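Local coordinates for protein L-fuculose phosphate aldolase (Streptococcus pneumoniae, PDB 4C24) that is a zinc-containing member of the class II aldolase and adducin family, built on an alpha/beta fold and assembled here from four copies, at residues T23-G28 / N171-V176; Y81-Q86 / G161-A166; E112-S117 / E177-C182. All coordinates share one frame; numbering follows the deposited sequence.

Contact 1 (T23-G28 / N171-V176); sequences TDLTKG and NAFNIV
At the Schellman motif that ends helix 7-22, Thr-23 and Leu-25, on either side of Asp-24 in sequence, meet Phe-173 and Val-176 on one side of helix 169-192. Asp-24 makes the turn with a positive phi of 61°, and the CB of Leu-25 then points toward helix 169-192.

The Phe-173 ring is the piece that bridges the gap. Its CG stands anti to the backbone N (chi1 179°), which sends the ring out from the helix so that CZ arrives at the loop. Thr-23 comes at it from the opposite direction: OG1 lies at the ring edge, near the ring plane, 3.8 Å from CZ of Phe-173. That hydroxyl is not short of a partner, because it is hydrogen-bonded to the carbonyl O of Lys-19 in the last turn of helix 7-22.

Leu-25 does the apolar work with a single methyl. Its CD1 sits 4.0 Å from both CZ and CE2 of Phe-173, approaching obliquely, and the same CD1 is 4.1 Å from CG1 of Val-176. One branch of the leucine therefore wedges between an aromatic ring and a valine methyl that are one helical turn apart. Phe-173 and Val-176 both also touch Ile-97 of strand 95-99, and Leu-25 rests on Leu-20.

Farther along, an ST turn tightens the loop: Gly-28 N donates to Thr-26 OG1 at 3.1 Å and 170°, nearly straight. Lys-27, modelled only as far as CB, packs on Glu-177 of a neighbouring subunit. The Val-176 side chain is about 12 Å from a bound zinc ion, so this is packing rather than metal binding. The arrangement is that of a C-terminal Schellman turn and a following ST turn, packed against a helix that lies on the sheet of an alpha/beta domain.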
# COMPACT_ATOMS: atom_id res chain seq x y z
N THR A 23 2.88 2.28 -11.54
CA THR A 23 2.78 3.14 -10.35
C THR A 23 1.58 2.76 -9.48
O THR A 23 1.31 3.42 -8.48
CB THR A 23 2.66 4.63 -10.71
OG1 THR A 23 1.46 4.84 -11.45
CG2 THR A 23 3.86 5.11 -11.52
N ASP A 24 0.90 1.68 -9.84
CA ASP A 24 -0.24 1.16 -9.09
C ASP A 24 -1.41 2.14 -8.97
O ASP A 24 -2.21 2.06 -8.03
CB ASP A 24 0.16 0.65 -7.71
CG ASP A 24 -0.81 -0.39 -7.17
OD1 ASP A 24 -1.39 -1.16 -7.97
OD2 ASP A 24 -0.99 -0.43 -5.93
N LEU A 25 -1.54 3.04 -9.93
CA LEU A 25 -2.76 3.85 -9.99
C LEU A 25 -3.97 2.98 -10.35
O LEU A 25 -5.06 3.17 -9.82
CB LEU A 25 -2.62 5.00 -10.98
CG LEU A 25 -1.94 6.24 -10.41
CD1 LEU A 25 -1.53 7.16 -11.55
CD2 LEU A 25 -2.86 6.95 -9.41
N THR A 26 -3.78 2.03 -11.27
CA THR A 26 -4.85 1.11 -11.64
C THR A 26 -4.26 -0.21 -12.09
O THR A 26 -3.07 -0.28 -12.38
CB THR A 26 -5.79 1.73 -12.71
OG1 THR A 26 -6.82 0.80 -13.06
CG2 THR A 26 -5.02 2.12 -13.95
N LYS A 27 -5.08 -1.26 -12.13
CA LYS A 27 -4.68 -2.52 -12.74
C LYS A 27 -4.85 -2.48 -14.27
O LYS A 27 -4.33 -3.34 -14.98
CB LYS A 27 -5.48 -3.68 -12.14
N GLY A 28 -5.58 -1.47 -14.75
CA GLY A 28 -5.85 -1.31 -16.18
C GLY A 28 -7.27 -1.60 -16.63
O GLY A 28 -7.73 -1.07 -17.65
N ASN A 171 1.13 15.36 -18.86
CA ASN A 171 0.33 16.23 -18.00
C ASN A 171 -0.98 15.56 -17.59
O ASN A 171 -1.38 15.66 -16.43
CB ASN A 171 0.05 17.60 -18.64
CG ASN A 171 1.31 18.41 -18.90
OD1 ASN A 171 2.42 18.00 -18.56
ND2 ASN A 171 1.14 19.57 -19.50
N ALA A 172 -1.63 14.86 -18.52
CA ALA A 172 -2.85 14.10 -18.16
C ALA A 172 -2.54 13.07 -17.07
O ALA A 172 -3.29 12.91 -16.10
CB ALA A 172 -3.48 13.43 -19.37
N PHE A 173 -1.42 12.35 -17.21
CA PHE A 173 -1.01 11.38 -16.22
C PHE A 173 -0.78 12.06 -14.87
O PHE A 173 -1.21 11.55 -13.82
CB PHE A 173 0.26 10.63 -16.71
CG PHE A 173 0.78 9.62 -15.73
CD1 PHE A 173 1.67 10.01 -14.73
CD2 PHE A 173 0.34 8.30 -15.75
CE1 PHE A 173 2.13 9.10 -13.79
CE2 PHE A 173 0.79 7.38 -14.80
CZ PHE A 173 1.69 7.79 -13.83
N ASN A 174 -0.14 13.23 -14.88
CA ASN A 174 0.17 13.96 -13.66
C ASN A 174 -1.11 14.38 -12.96
O ASN A 174 -1.18 14.34 -11.75
CB ASN A 174 1.00 15.21 -13.94
CG ASN A 174 1.35 15.96 -12.67
OD1 ASN A 174 2.13 15.48 -11.84
ND2 ASN A 174 0.74 17.13 -12.48
N ILE A 175 -2.09 14.77 -13.76
CA ILE A 175 -3.42 15.13 -13.18
C ILE A 175 -4.07 13.91 -12.52
O ILE A 175 -4.58 14.02 -11.40
CB ILE A 175 -4.36 15.77 -14.21
CG1 ILE A 175 -3.75 17.11 -14.66
CG2 ILE A 175 -5.78 15.95 -13.62
CD1 ILE A 175 -4.44 17.77 -15.82
N VAL A 176 -4.04 12.75 -13.16
CA VAL A 176 -4.63 11.56 -12.56
C VAL A 176 -3.92 11.28 -11.24
O VAL A 176 -4.54 11.04 -10.19
CB VAL A 176 -4.57 10.31 -13.48
CG1 VAL A 176 -5.00 9.06 -12.71
CG2 VAL A 176 -5.47 10.49 -14.70

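Contact 2 (Y81-Q86 / G161-A166); sequences YMHLIQ and GILAGA
Leu-163 rises from strand 161-166 into helix 80-89, and its two methyls meet Met-82 and Gln-86, one turn apart on the helix. This is the tight half. CD2 of Leu-163 lies 3.8 Å from Met-82 CG and 3.5 Å from Gln-86 NE2, the latter a van der Waals contact between the amide nitrogen and a methyl. The methionine and leucine side chains lie alongside, running opposite ways, and a bend at the methionine's third torsion (chi3 65°) brings CE to 4.0 Å from CD1 of Leu-163.

The loose half is still buried. His-83 makes a slacker contact, its NE2 4.5 Å from CD1 of Leu-163, and the ring is held by other partners: ND1 is hydrogen-bonded to Ser-34 OG and NE2 to Asn-32 OD1. Gln-86 and Gly-165 have CA atoms 8.6 Å apart, and the glycine offers no side chain to this contact.

The axes of the two short segments come within 10.6 Å, at 34°. On the other face of the sheet, Ile-162 and Ala-164 touch helix 169-192, giving the helix-sheet-helix layering of an alpha-beta-alpha sandwich.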
# COMPACT_ATOMS: atom_id res chain seq x y z
N TYR A 81 -16.28 7.20 -26.90
CA TYR A 81 -17.08 8.39 -27.10
C TYR A 81 -16.98 9.36 -25.92
O TYR A 81 -16.99 10.58 -26.12
CB TYR A 81 -18.51 8.02 -27.46
CG TYR A 81 -19.39 9.21 -27.75
CD1 TYR A 81 -19.07 10.14 -28.74
CD2 TYR A 81 -20.55 9.39 -27.03
CE1 TYR A 81 -19.89 11.22 -29.02
CE2 TYR A 81 -21.37 10.47 -27.28
CZ TYR A 81 -21.05 11.39 -28.26
OH TYR A 81 -21.85 12.46 -28.52
N MET A 82 -16.72 8.82 -24.73
CA MET A 82 -16.43 9.69 -23.60
C MET A 82 -15.17 10.52 -23.84
O MET A 82 -15.10 11.69 -23.51
CB MET A 82 -16.35 8.89 -22.31
CG MET A 82 -15.90 9.72 -21.13
SD MET A 82 -16.17 8.91 -19.54
CE MET A 82 -15.04 7.52 -19.74
N HIS A 83 -14.16 9.92 -24.50
CA HIS A 83 -13.00 10.71 -24.86
C HIS A 83 -13.28 11.66 -26.01
O HIS A 83 -12.99 12.86 -25.93
CB HIS A 83 -11.85 9.77 -25.34
CG HIS A 83 -11.25 8.92 -24.26
ND1 HIS A 83 -9.93 9.03 -23.87
CD2 HIS A 83 -11.81 7.98 -23.46
CE1 HIS A 83 -9.69 8.15 -22.91
NE2 HIS A 83 -10.82 7.53 -22.61
N LEU A 84 -13.87 11.12 -27.08
CA LEU A 84 -14.10 11.90 -28.28
C LEU A 84 -14.94 13.17 -28.05
O LEU A 84 -14.62 14.23 -28.58
CB LEU A 84 -14.73 11.03 -29.36
CG LEU A 84 -14.80 11.63 -30.76
CD1 LEU A 84 -13.40 11.97 -31.31
CD2 LEU A 84 -15.58 10.72 -31.69
N ILE A 85 -15.99 13.06 -27.22
CA ILE A 85 -16.85 14.23 -27.00
C ILE A 85 -16.10 15.37 -26.30
O ILE A 85 -16.40 16.55 -26.50
CB ILE A 85 -18.13 13.83 -26.25
CG1 ILE A 85 -19.21 14.90 -26.46
CG2 ILE A 85 -17.87 13.52 -24.78
CD1 ILE A 85 -20.52 14.54 -25.79
N GLN A 86 -15.09 15.02 -25.48
CA GLN A 86 -14.25 16.04 -24.91
C GLN A 86 -13.51 16.78 -26.01
O GLN A 86 -13.47 17.99 -26.03
CB GLN A 86 -13.28 15.47 -23.89
CG GLN A 86 -13.95 14.70 -22.75
CD GLN A 86 -14.53 15.62 -21.67
OE1 GLN A 86 -14.23 16.82 -21.62
NE2 GLN A 86 -15.28 15.04 -20.75
N GLY A 161 -15.15 5.80 -11.73
CA GLY A 161 -13.73 6.17 -11.71
C GLY A 161 -13.48 7.62 -12.00
O GLY A 161 -14.24 8.49 -11.57
N ILE A 162 -12.42 7.91 -12.73
CA ILE A 162 -12.00 9.26 -12.96
C ILE A 162 -11.69 9.43 -14.44
O ILE A 162 -11.31 8.46 -15.12
CB ILE A 162 -10.75 9.60 -12.11
CG1 ILE A 162 -10.39 11.08 -12.14
CG2 ILE A 162 -9.54 8.76 -12.55
CD1 ILE A 162 -9.28 11.47 -11.20
N LEU A 163 -11.86 10.64 -14.92
CA LEU A 163 -11.46 11.07 -16.24
C LEU A 163 -10.65 12.35 -16.08
O LEU A 163 -11.05 13.27 -15.37
CB LEU A 163 -12.68 11.34 -17.13
CG LEU A 163 -12.47 11.59 -18.63
CD1 LEU A 163 -12.18 10.25 -19.29
CD2 LEU A 163 -13.71 12.21 -19.30
N ALA A 164 -9.48 12.41 -16.74
CA ALA A 164 -8.69 13.63 -16.71
C ALA A 164 -8.20 13.97 -18.11
O ALA A 164 -7.99 13.07 -18.92
CB ALA A 164 -7.50 13.49 -15.77
N GLY A 165 -7.99 15.25 -18.36
CA GLY A 165 -7.49 15.70 -19.65
C GLY A 165 -6.48 16.81 -19.52
O GLY A 165 -6.49 17.59 -18.56
N ALA A 166 -5.57 16.88 -20.49
CA ALA A 166 -4.59 17.95 -20.49
C ALA A 166 -4.04 18.11 -21.89
O ALA A 166 -4.54 17.51 -22.82
CB ALA A 166 -3.46 17.65 -19.51

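Contact 3 (E112-S117 / E177-C182); sequences EPLPAS and EEVEYC
Leu-114 reaches from the loop after helix 103-110 to Val-179 and Cys-182, and nearly everything in this contact happens at its tip. CB heads toward helix 169-192 without yet touching the segment 177-182. The first torsion sets CG anti to the backbone N (chi1 174°), extending the chain straight across, and CG too serves as a spacer. From there the two methyls part company. CD1 goes to the backbone, 3.7 Å from the carbonyl O of Cys-182. CD2 sits between the two helix residues, 3.9 Å from Val-179 CG1 and equally far from the Val-179 carbonyl O, and it also lies 4.0 Å from Cys-182 CB. The leucine and valine side chains meet obliquely, and the leucine end is further enclosed by Leu-107, Ile-121 and Tyr-186.

In the fold, this is a loop lying along the long helix that follows strand 161-166 in the alpha/beta domain. The loop's own shape comes partly from an inverse gamma turn centred on Ala-116, while Leu-114 is tied by a backbone hydrogen bond to Val-128.

Beside the apolar tip runs a polar link through water. Ser-117 OG is 2.6 Å from a water molecule, and that water donates to Cys-182 O at 2.8 Å. The carbonyl that Leu-114 CD1 brushes is thus the one that accepts the water's hydrogen bond. One residue back on the helix, Tyr-181 turns elsewhere: its ring stacks edge-to-face with His-118, and its OH is hydrogen-bonded to Thr-101 O of a neighbouring subunit.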
# COMPACT_ATOMS: atom_id res chain seq x y z
N GLU A 112 -19.61 12.03 -4.16
CA GLU A 112 -19.13 13.16 -3.40
C GLU A 112 -18.03 13.86 -4.17
O GLU A 112 -17.13 13.18 -4.67
CB GLU A 112 -18.56 12.72 -2.06
CG GLU A 112 -19.61 12.32 -1.03
CD GLU A 112 -20.14 13.49 -0.22
OE1 GLU A 112 -19.74 14.65 -0.48
OE2 GLU A 112 -20.95 13.24 0.70
N PRO A 113 -18.11 15.18 -4.31
CA PRO A 113 -17.07 15.92 -4.99
C PRO A 113 -15.79 16.03 -4.17
O PRO A 113 -15.75 15.77 -2.97
CB PRO A 113 -17.70 17.29 -5.21
CG PRO A 113 -18.65 17.45 -4.02
CD PRO A 113 -19.15 16.07 -3.73
N LEU A 114 -14.70 16.40 -4.84
CA LEU A 114 -13.44 16.60 -4.16
C LEU A 114 -13.09 18.08 -4.05
O LEU A 114 -12.85 18.74 -5.07
CB LEU A 114 -12.33 15.89 -4.96
CG LEU A 114 -10.88 16.07 -4.51
CD1 LEU A 114 -10.64 15.62 -3.09
CD2 LEU A 114 -9.98 15.28 -5.45
N PRO A 115 -13.05 18.62 -2.82
CA PRO A 115 -12.71 20.01 -2.64
C PRO A 115 -11.23 20.25 -2.40
O PRO A 115 -10.47 19.28 -2.36
CB PRO A 115 -13.50 20.39 -1.37
CG PRO A 115 -13.46 19.13 -0.57
CD PRO A 115 -13.36 17.96 -1.53
N ALA A 116 -10.85 21.51 -2.23
CA ALA A 116 -9.46 21.93 -2.05
C ALA A 116 -8.93 21.76 -0.63
O ALA A 116 -8.45 22.73 -0.02
CB ALA A 116 -9.30 23.37 -2.50
N SER A 117 -8.98 20.54 -0.11
CA SER A 117 -8.32 20.25 1.16
C SER A 117 -6.80 20.24 1.01
O SER A 117 -6.10 20.46 1.96
CB SER A 117 -8.82 18.95 1.81
OG SER A 117 -8.96 17.90 0.86
N GLU A 177 -2.60 11.30 -11.27
CA GLU A 177 -1.84 11.03 -10.08
C GLU A 177 -2.15 11.99 -8.95
O GLU A 177 -2.33 11.56 -7.81
CB GLU A 177 -0.36 11.09 -10.41
CG GLU A 177 0.57 10.60 -9.33
CD GLU A 177 1.98 10.54 -9.86
OE1 GLU A 177 2.60 11.61 -10.00
OE2 GLU A 177 2.44 9.42 -10.15
N GLU A 178 -2.20 13.28 -9.27
CA GLU A 178 -2.42 14.31 -8.27
C GLU A 178 -3.85 14.30 -7.75
O GLU A 178 -4.07 14.44 -6.55
CB GLU A 178 -2.07 15.68 -8.82
CG GLU A 178 -1.63 16.64 -7.73
CD GLU A 178 -0.46 16.11 -6.92
OE1 GLU A 178 0.43 15.42 -7.48
OE2 GLU A 178 -0.42 16.39 -5.72
N VAL A 179 -4.81 14.12 -8.64
CA VAL A 179 -6.22 14.03 -8.18
C VAL A 179 -6.41 12.79 -7.31
O VAL A 179 -7.08 12.85 -6.28
CB VAL A 179 -7.22 14.05 -9.34
CG1 VAL A 179 -8.64 13.78 -8.83
CG2 VAL A 179 -7.13 15.39 -10.06
N GLU A 180 -5.80 11.67 -7.67
CA GLU A 180 -5.91 10.49 -6.81
C GLU A 180 -5.28 10.78 -5.43
O GLU A 180 -5.86 10.41 -4.38
CB GLU A 180 -5.27 9.27 -7.50
CG GLU A 180 -5.18 8.02 -6.61
CD GLU A 180 -6.49 7.54 -5.96
OE1 GLU A 180 -7.55 7.77 -6.55
OE2 GLU A 180 -6.44 6.84 -4.93
N TYR A 181 -4.14 11.49 -5.39
CA TYR A 181 -3.49 11.81 -4.14
C TYR A 181 -4.40 12.71 -3.31
O TYR A 181 -4.56 12.46 -2.11
CB TYR A 181 -2.15 12.48 -4.43
CG TYR A 181 -1.46 13.06 -3.23
CD1 TYR A 181 -0.71 12.26 -2.39
CD2 TYR A 181 -1.56 14.43 -2.94
CE1 TYR A 181 -0.08 12.79 -1.27
CE2 TYR A 181 -0.94 14.98 -1.83
CZ TYR A 181 -0.18 14.16 -1.00
OH TYR A 181 0.43 14.70 0.11
N CYS A 182 -4.95 13.73 -3.94
CA CYS A 182 -5.82 14.67 -3.23
C CYS A 182 -7.05 13.94 -2.73
O CYS A 182 -7.51 14.22 -1.60
CB CYS A 182 -6.23 15.84 -4.13
SG CYS A 182 -4.87 17.00 -4.39
O HOH W 1 -7.07 16.79 -0.48

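Helix 169-192 serves contacts 1 and 3 in consecutive turns, and strand 161-166 of contact 2 leads into it. Contact 2 lies deepest, its centre about 5 Å from the centre of the chain, with every touching residue buried. Contact 3 is buried too, though its centre is about 14 Å from that of the chain, whereas contact 1 is partly exposed. All three rest on leucine methyls; an aromatic ring and a valine receive them in contact 1, a methionine and an amide in contact 2, and helix carbonyls together with valine and cysteine side chains in contact 3, which alone adds a water bridge. The three join directly: Leu-25 CD2 lies 3.8 Å from Glu-180 CG, and Ile-162 CD1 packs 3.4 Å from Val-179 CG1.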